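PDB 4GQ2: nucleoporin nup120 from Schizosaccharomyces pombe, which serves as a structural component of the nuclear pore complex, whose members can also dock transiently associated nuclear transport factors. Local coordinates for residues 834-839 and 844-849; 848-851 and 857-860. All coordinates share one frame; numbering follows the deposited sequence.

In the fold
Followed from the N terminus, the chain leaves helix 826-832, passes through the loop 834-839 and turns into helix 840-852. Interaction 1 closes that turn by laying the loop against the helix it introduces. The same helix then delivers interaction 2 at its far end, where residues 848-851 meet 857-860 across the short turn into helix 856-864. The two contacts neither nest nor cross: they follow one another, sharing Leu-848 and Ile-849, with centres about 10 Å apart. They also touch, for Ala-847 O lies 3.4 Å from Ala-859 CB. Together they join the loop after helix 826-832, helix 840-852 and helix 856-864 within the HEAT-repeat family region.

Interaction 1 of 2, residues 834-839 and 844-849; sequences GWLNSD and YLKALI
Leu-836 meets Leu-845, Lys-846 and Ile-849, while the two flat rings of the segments, Tyr-844 and Trp-835, face other partners. On one face of the Tyr-844 ring sits Leu-848 CG, 4.0 Å above the plane and displaced toward the rim. The indole of Trp-835 pairs edge-to-face with Phe-734, and its NE1 is hydrogen-bonded to Glu-737. The setting is a loop linking two consecutive helices, as in helical-repeat domains, and it illustrates how one apolar side chain can fasten a loop to the helix that follows. Leu-836 CD1 has Ile-849 CD1 in front of it, tip to tip at 3.9 Å. CD2 of the same leucine touches Leu-845 CD2 at 4.1 Å, the two side chains crossing at about a right angle. Lys-846 slides past in the opposite direction, its CG 3.8 Å from Leu-836 CD1. Val-813 of helix 812-822 adds a further apolar neighbour to Leu-836.

Further along, Asn-837 forms an Asx turn: its OD1 accepts from Asp-839 N at 3.2 Å, the donor standing 56° out of the carbonyl plane. Asp-839 is the N-cap residue of helix 840-852, though its side chain makes no capping bond. The lysine chain bends at chi3 (67°), and its amine completes the contact through water 1, which accepts from Lys-846 NZ at 3.0 Å and donates to Leu-836 O at 2.7 Å.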
ATOM      1  N   GLY A 834       6.611 -13.727   4.268  1.00 30.68           N
ATOM      2  CA  GLY A 834       5.841 -14.971   4.196  1.00 29.50           C
ATOM      3  C   GLY A 834       5.582 -15.460   2.776  1.00 32.07           C
ATOM      4  O   GLY A 834       5.147 -16.583   2.581  1.00 34.00           O
ATOM      5  N   TRP A 835       5.861 -14.612   1.792  1.00 31.31           N
ATOM      6  CA  TRP A 835       5.699 -14.938   0.371  1.00 32.92           C
ATOM      7  C   TRP A 835       6.905 -15.605  -0.233  1.00 37.55           C
ATOM      8  O   TRP A 835       6.787 -16.259  -1.276  1.00 30.67           O
ATOM      9  CB  TRP A 835       5.400 -13.671  -0.421  1.00 25.19           C
ATOM     10  CG  TRP A 835       4.064 -13.050  -0.124  1.00 27.94           C
ATOM     11  CD1 TRP A 835       3.816 -11.878   0.574  1.00 31.44           C
ATOM     12  CD2 TRP A 835       2.729 -13.554  -0.512  1.00 24.72           C
ATOM     13  NE1 TRP A 835       2.462 -11.622   0.635  1.00 30.35           N
ATOM     14  CE2 TRP A 835       1.759 -12.585   0.004  1.00 26.17           C
ATOM     15  CE3 TRP A 835       2.268 -14.657  -1.216  1.00 23.98           C
ATOM     16  CZ2 TRP A 835       0.393 -12.732  -0.198  1.00 25.47           C
ATOM     17  CZ3 TRP A 835       0.887 -14.799  -1.406  1.00 25.21           C
ATOM     18  CH2 TRP A 835      -0.027 -13.862  -0.904  1.00 22.14           C
ATOM     19  N   LEU A 836       8.077 -15.428   0.388  1.00 33.88           N
ATOM     20  CA  LEU A 836       9.318 -16.040  -0.119  1.00 32.33           C
ATOM     21  C   LEU A 836       9.219 -17.549  -0.036  1.00 33.91           C
ATOM     22  O   LEU A 836       8.762 -18.085   0.972  1.00 37.26           O
ATOM     23  CB  LEU A 836      10.548 -15.543   0.648  1.00 28.75           C
ATOM     24  CG  LEU A 836      11.041 -14.128   0.333  1.00 29.81           C
ATOM     25  CD1 LEU A 836      12.013 -13.660   1.403  1.00 26.36           C
ATOM     26  CD2 LEU A 836      11.682 -14.053  -1.051  1.00 30.58           C
ATOM     27  N   ASN A 837       9.627 -18.232  -1.103  1.00 31.45           N
ATOM     28  CA  ASN A 837       9.502 -19.685  -1.169  1.00 30.88           C
ATOM     29  C   ASN A 837      10.687 -20.401  -0.512  1.00 34.18           C
ATOM     30  O   ASN A 837      11.460 -19.772   0.206  1.00 41.36           O
ATOM     31  CB  ASN A 837       9.265 -20.153  -2.622  1.00 41.06           C
ATOM     32  CG  ASN A 837      10.444 -19.864  -3.556  1.00 38.21           C
ATOM     33  OD1 ASN A 837      11.584 -19.666  -3.130  1.00 40.00           O
ATOM     34  ND2 ASN A 837      10.166 -19.870  -4.847  1.00 44.19           N
ATOM     35  N   SER A 838      10.835 -21.700  -0.776  1.00 39.13           N
ATOM     36  CA  SER A 838      11.834 -22.545  -0.106  1.00 38.74           C
ATOM     37  C   SER A 838      13.159 -22.762  -0.846  1.00 38.92           C
ATOM     38  O   SER A 838      14.001 -23.507  -0.367  1.00 45.49           O
ATOM     39  CB  SER A 838      11.226 -23.899   0.226  1.00 41.74           C
ATOM     40  OG  SER A 838      10.221 -23.749   1.206  1.00 62.50           O
ATOM     41  N   ASP A 839      13.335 -22.127  -2.003  1.00 43.18           N
ATOM     42  CA  ASP A 839      14.630 -22.122  -2.700  1.00 50.61           C
ATOM     43  C   ASP A 839      15.736 -21.584  -1.772  1.00 53.65           C
ATOM     44  O   ASP A 839      15.479 -20.700  -0.952  1.00 46.26           O
ATOM     45  CB  ASP A 839      14.569 -21.267  -3.978  1.00 48.45           C
ATOM     46  CG  ASP A 839      13.439 -21.676  -4.916  1.00 64.15           C
ATOM     47  OD1 ASP A 839      13.072 -22.869  -4.934  1.00 61.31           O
ATOM     48  OD2 ASP A 839      12.915 -20.799  -5.644  1.00 66.70           O
ATOM     49  N   TYR A 844      17.959 -17.994   2.377  1.00 35.08           N
ATOM     50  CA  TYR A 844      19.097 -17.172   2.758  1.00 31.63           C
ATOM     51  C   TYR A 844      18.650 -15.724   2.929  1.00 33.58           C
ATOM     52  O   TYR A 844      19.055 -15.035   3.877  1.00 34.97           O
ATOM     53  CB  TYR A 844      20.210 -17.281   1.703  1.00 34.43           C
ATOM     54  CG  TYR A 844      21.362 -16.324   1.915  1.00 33.02           C
ATOM     55  CD1 TYR A 844      22.305 -16.552   2.915  1.00 32.32           C
ATOM     56  CD2 TYR A 844      21.509 -15.185   1.120  1.00 37.21           C
ATOM     57  CE1 TYR A 844      23.365 -15.679   3.116  1.00 30.80           C
ATOM     58  CE2 TYR A 844      22.567 -14.302   1.321  1.00 37.86           C
ATOM     59  CZ  TYR A 844      23.489 -14.561   2.322  1.00 36.38           C
ATOM     60  OH  TYR A 844      24.532 -13.695   2.546  1.00 45.67           O
ATOM     61  N   LEU A 845      17.797 -15.266   2.024  1.00 30.25           N
ATOM     62  CA  LEU A 845      17.283 -13.899   2.104  1.00 31.97           C
ATOM     63  C   LEU A 845      16.325 -13.722   3.293  1.00 34.47           C
ATOM     64  O   LEU A 845      16.349 -12.680   3.946  1.00 39.84           O
ATOM     65  CB  LEU A 845      16.642 -13.471   0.779  1.00 32.18           C
ATOM     66  CG  LEU A 845      16.033 -12.072   0.647  1.00 35.40           C
ATOM     67  CD1 LEU A 845      17.077 -10.958   0.711  1.00 26.33           C
ATOM     68  CD2 LEU A 845      15.248 -12.021  -0.656  1.00 35.18           C
ATOM     69  N   LYS A 846      15.501 -14.733   3.580  1.00 33.11           N
ATOM     70  CA  LYS A 846      14.694 -14.736   4.811  1.00 30.47           C
ATOM     71  C   LYS A 846      15.601 -14.495   6.019  1.00 34.08           C
ATOM     72  O   LYS A 846      15.286 -13.691   6.891  1.00 40.43           O
ATOM     73  CB  LYS A 846      13.951 -16.060   4.989  1.00 33.74           C
ATOM     74  CG  LYS A 846      12.854 -16.316   3.970  1.00 45.85           C
ATOM     75  CD  LYS A 846      12.033 -17.554   4.308  1.00 50.75           C
ATOM     76  CE  LYS A 846      11.216 -17.363   5.576  1.00 46.05           C
ATOM     77  NZ  LYS A 846      10.171 -18.415   5.727  1.00 39.82           N
ATOM     78  N   ALA A 847      16.745 -15.172   6.039  1.00 32.44           N
ATOM     79  CA  ALA A 847      17.704 -15.042   7.125  1.00 35.06           C
ATOM     80  C   ALA A 847      18.272 -13.625   7.256  1.00 36.16           C
ATOM     81  O   ALA A 847      18.335 -13.071   8.356  1.00 34.37           O
ATOM     82  CB  ALA A 847      18.819 -16.064   6.959  1.00 35.11           C
ATOM     83  N   LEU A 848      18.679 -13.038   6.134  1.00 38.21           N
ATOM     84  CA  LEU A 848      19.170 -11.665   6.140  1.00 30.61           C
ATOM     85  C   LEU A 848      18.122 -10.665   6.626  1.00 34.39           C
ATOM     86  O   LEU A 848      18.451  -9.730   7.347  1.00 36.63           O
ATOM     87  CB  LEU A 848      19.641 -11.255   4.753  1.00 33.56           C
ATOM     88  CG  LEU A 848      20.810 -11.980   4.094  1.00 35.70           C
ATOM     89  CD1 LEU A 848      20.947 -11.402   2.706  1.00 32.87           C
ATOM     90  CD2 LEU A 848      22.103 -11.811   4.881  1.00 32.50           C
ATOM     91  N   ILE A 849      16.869 -10.856   6.210  1.00 35.89           N
ATOM     92  CA  ILE A 849      15.779  -9.969   6.602  1.00 32.21           C
ATOM     93  C   ILE A 849      15.567 -10.070   8.120  1.00 32.33           C
ATOM     94  O   ILE A 849      15.539  -9.054   8.818  1.00 33.41           O
ATOM     95  CB  ILE A 849      14.464 -10.298   5.849  1.00 34.62           C
ATOM     96  CG1 ILE A 849      14.603  -9.991   4.355  1.00 32.38           C
ATOM     97  CG2 ILE A 849      13.288  -9.522   6.440  1.00 30.01           C
ATOM     98  CD1 ILE A 849      13.643 -10.784   3.481  1.00 33.17           C
TER
HETATM   99  O   HOH W   1       8.460 -17.292   3.531  1.00 38.71           O
HETATM  100  O   HOH W   2      10.560 -20.322   2.913  1.00 56.29           O

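Interaction 2 of 2, residues 848-851 and 857-860; sequences LIYL and VKAV
Lys-858 lays its CB over one face of the Tyr-850 ring, a CH-pi contact of 3.8 Å from CB to the ring centroid and only 11° off the ring normal. Further out, Lys-858 CD passes Tyr-850 CE1 at 4.0 Å, because the lysine chain runs extended beyond CG and keeps its methylenes beside the ring. At the base of the tyrosine, Ala-859 presses in: its CB is 3.8 Å from Tyr-850 CB, and its backbone N is 3.7 Å from the same atom. The alanine methyl also meets Leu-851, approaching CG at 4.1 Å.

The two helices form a helical hairpin, with Ala-859 at its closest backbone approach and an aromatic filling the side. The small methyl lets the CA atoms of Tyr-850 and Ala-859 come within 5.0 Å, with no hydrogen bond across the pair. Cutting Tyr-850 back to an alanine is likely to take away the aromatic face under Lys-858 CB and CD and open a gap beside the hairpin.

The amine of Lys-858 lies beyond the ring, in a salt bridge to an acidic side chain of another protein's chain, and the ring lies alongside the methylenes that lead to this charge. Within this chain, Tyr-850 leans on Met-830 of helix 826-832. Leu-851 packs on Lys-906 and Val-860 on Leu-907, both of helix 895-909, so that helices 840-852 and 856-864 have contacts with both of these neighbours.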
ATOM      1  N   LEU A 848      18.679 -13.038   6.134  1.00 38.21           N
ATOM      2  CA  LEU A 848      19.170 -11.665   6.140  1.00 30.61           C
ATOM      3  C   LEU A 848      18.122 -10.665   6.626  1.00 34.39           C
ATOM      4  O   LEU A 848      18.451  -9.730   7.347  1.00 36.63           O
ATOM      5  CB  LEU A 848      19.641 -11.255   4.753  1.00 33.56           C
ATOM      6  CG  LEU A 848      20.810 -11.980   4.094  1.00 35.70           C
ATOM      7  CD1 LEU A 848      20.947 -11.402   2.706  1.00 32.87           C
ATOM      8  CD2 LEU A 848      22.103 -11.811   4.881  1.00 32.50           C
ATOM      9  N   ILE A 849      16.869 -10.856   6.210  1.00 35.89           N
ATOM     10  CA  ILE A 849      15.779  -9.969   6.602  1.00 32.21           C
ATOM     11  C   ILE A 849      15.567 -10.070   8.120  1.00 32.33           C
ATOM     12  O   ILE A 849      15.539  -9.054   8.818  1.00 33.41           O
ATOM     13  CB  ILE A 849      14.464 -10.298   5.849  1.00 34.62           C
ATOM     14  CG1 ILE A 849      14.603  -9.991   4.355  1.00 32.38           C
ATOM     15  CG2 ILE A 849      13.288  -9.522   6.440  1.00 30.01           C
ATOM     16  CD1 ILE A 849      13.643 -10.784   3.481  1.00 33.17           C
ATOM     17  N   TYR A 850      15.448 -11.293   8.632  1.00 32.19           N
ATOM     18  CA  TYR A 850      15.321 -11.484  10.076  1.00 41.25           C
ATOM     19  C   TYR A 850      16.510 -10.875  10.795  1.00 43.59           C
ATOM     20  O   TYR A 850      16.342 -10.262  11.847  1.00 42.29           O
ATOM     21  CB  TYR A 850      15.234 -12.956  10.453  1.00 34.68           C
ATOM     22  CG  TYR A 850      13.924 -13.635  10.141  1.00 33.11           C
ATOM     23  CD1 TYR A 850      12.700 -13.081  10.535  1.00 31.56           C
ATOM     24  CD2 TYR A 850      13.915 -14.866   9.501  1.00 28.58           C
ATOM     25  CE1 TYR A 850      11.503 -13.730  10.263  1.00 25.52           C
ATOM     26  CE2 TYR A 850      12.739 -15.518   9.226  1.00 29.11           C
ATOM     27  CZ  TYR A 850      11.540 -14.953   9.600  1.00 29.68           C
ATOM     28  OH  TYR A 850      10.393 -15.638   9.292  1.00 31.75           O
ATOM     29  N   LEU A 851      17.706 -11.046  10.227  1.00 41.83           N
ATOM     30  CA  LEU A 851      18.916 -10.528  10.855  1.00 43.85           C
ATOM     31  C   LEU A 851      18.779  -9.025  11.022  1.00 45.02           C
ATOM     32  O   LEU A 851      18.999  -8.492  12.113  1.00 47.31           O
ATOM     33  CB  LEU A 851      20.160 -10.857  10.033  1.00 50.59           C
ATOM     34  CG  LEU A 851      21.341 -11.546  10.721  1.00 47.10           C
ATOM     35  CD1 LEU A 851      22.626 -11.261   9.962  1.00 43.17           C
ATOM     36  CD2 LEU A 851      21.481 -11.160  12.184  1.00 40.41           C
ATOM     37  N   VAL A 857      17.420 -15.316  16.383  1.00 34.07           N
ATOM     38  CA  VAL A 857      17.102 -16.733  16.516  1.00 36.28           C
ATOM     39  C   VAL A 857      16.421 -17.286  15.249  1.00 45.18           C
ATOM     40  O   VAL A 857      16.662 -18.430  14.844  1.00 46.33           O
ATOM     41  CB  VAL A 857      16.227 -16.969  17.767  1.00 38.80           C
ATOM     42  CG1 VAL A 857      15.746 -18.418  17.851  1.00 39.07           C
ATOM     43  CG2 VAL A 857      16.998 -16.561  19.019  1.00 37.57           C
ATOM     44  N   LYS A 858      15.570 -16.471  14.634  1.00 37.97           N
ATOM     45  CA  LYS A 858      14.893 -16.856  13.405  1.00 37.96           C
ATOM     46  C   LYS A 858      15.845 -16.829  12.211  1.00 33.08           C
ATOM     47  O   LYS A 858      15.768 -17.688  11.333  1.00 42.19           O
ATOM     48  CB  LYS A 858      13.661 -15.973  13.167  1.00 35.41           C
ATOM     49  CG  LYS A 858      12.534 -16.267  14.149  1.00 34.92           C
ATOM     50  CD  LYS A 858      11.355 -15.337  13.951  1.00 32.48           C
ATOM     51  CE  LYS A 858      10.254 -15.642  14.947  1.00 28.21           C
ATOM     52  NZ  LYS A 858       8.990 -14.983  14.519  1.00 31.67           N
ATOM     53  N   ALA A 859      16.737 -15.846  12.198  1.00 27.63           N
ATOM     54  CA  ALA A 859      17.778 -15.736  11.185  1.00 34.26           C
ATOM     55  C   ALA A 859      18.675 -16.974  11.165  1.00 42.11           C
ATOM     56  O   ALA A 859      18.906 -17.571  10.101  1.00 39.77           O
ATOM     57  CB  ALA A 859      18.614 -14.483  11.425  1.00 30.98           C
ATOM     58  N   VAL A 860      19.176 -17.347  12.346  1.00 41.77           N
ATOM     59  CA  VAL A 860      20.103 -18.467  12.495  1.00 36.89           C
ATOM     60  C   VAL A 860      19.448 -19.776  12.082  1.00 37.27           C
ATOM     61  O   VAL A 860      20.083 -20.615  11.434  1.00 42.12           O
ATOM     62  CB  VAL A 860      20.662 -18.565  13.927  1.00 39.51           C
ATOM     63  CG1 VAL A 860      21.300 -19.925  14.169  1.00 40.00           C
ATOM     64  CG2 VAL A 860      21.671 -17.455  14.171  1.00 36.40           C
TER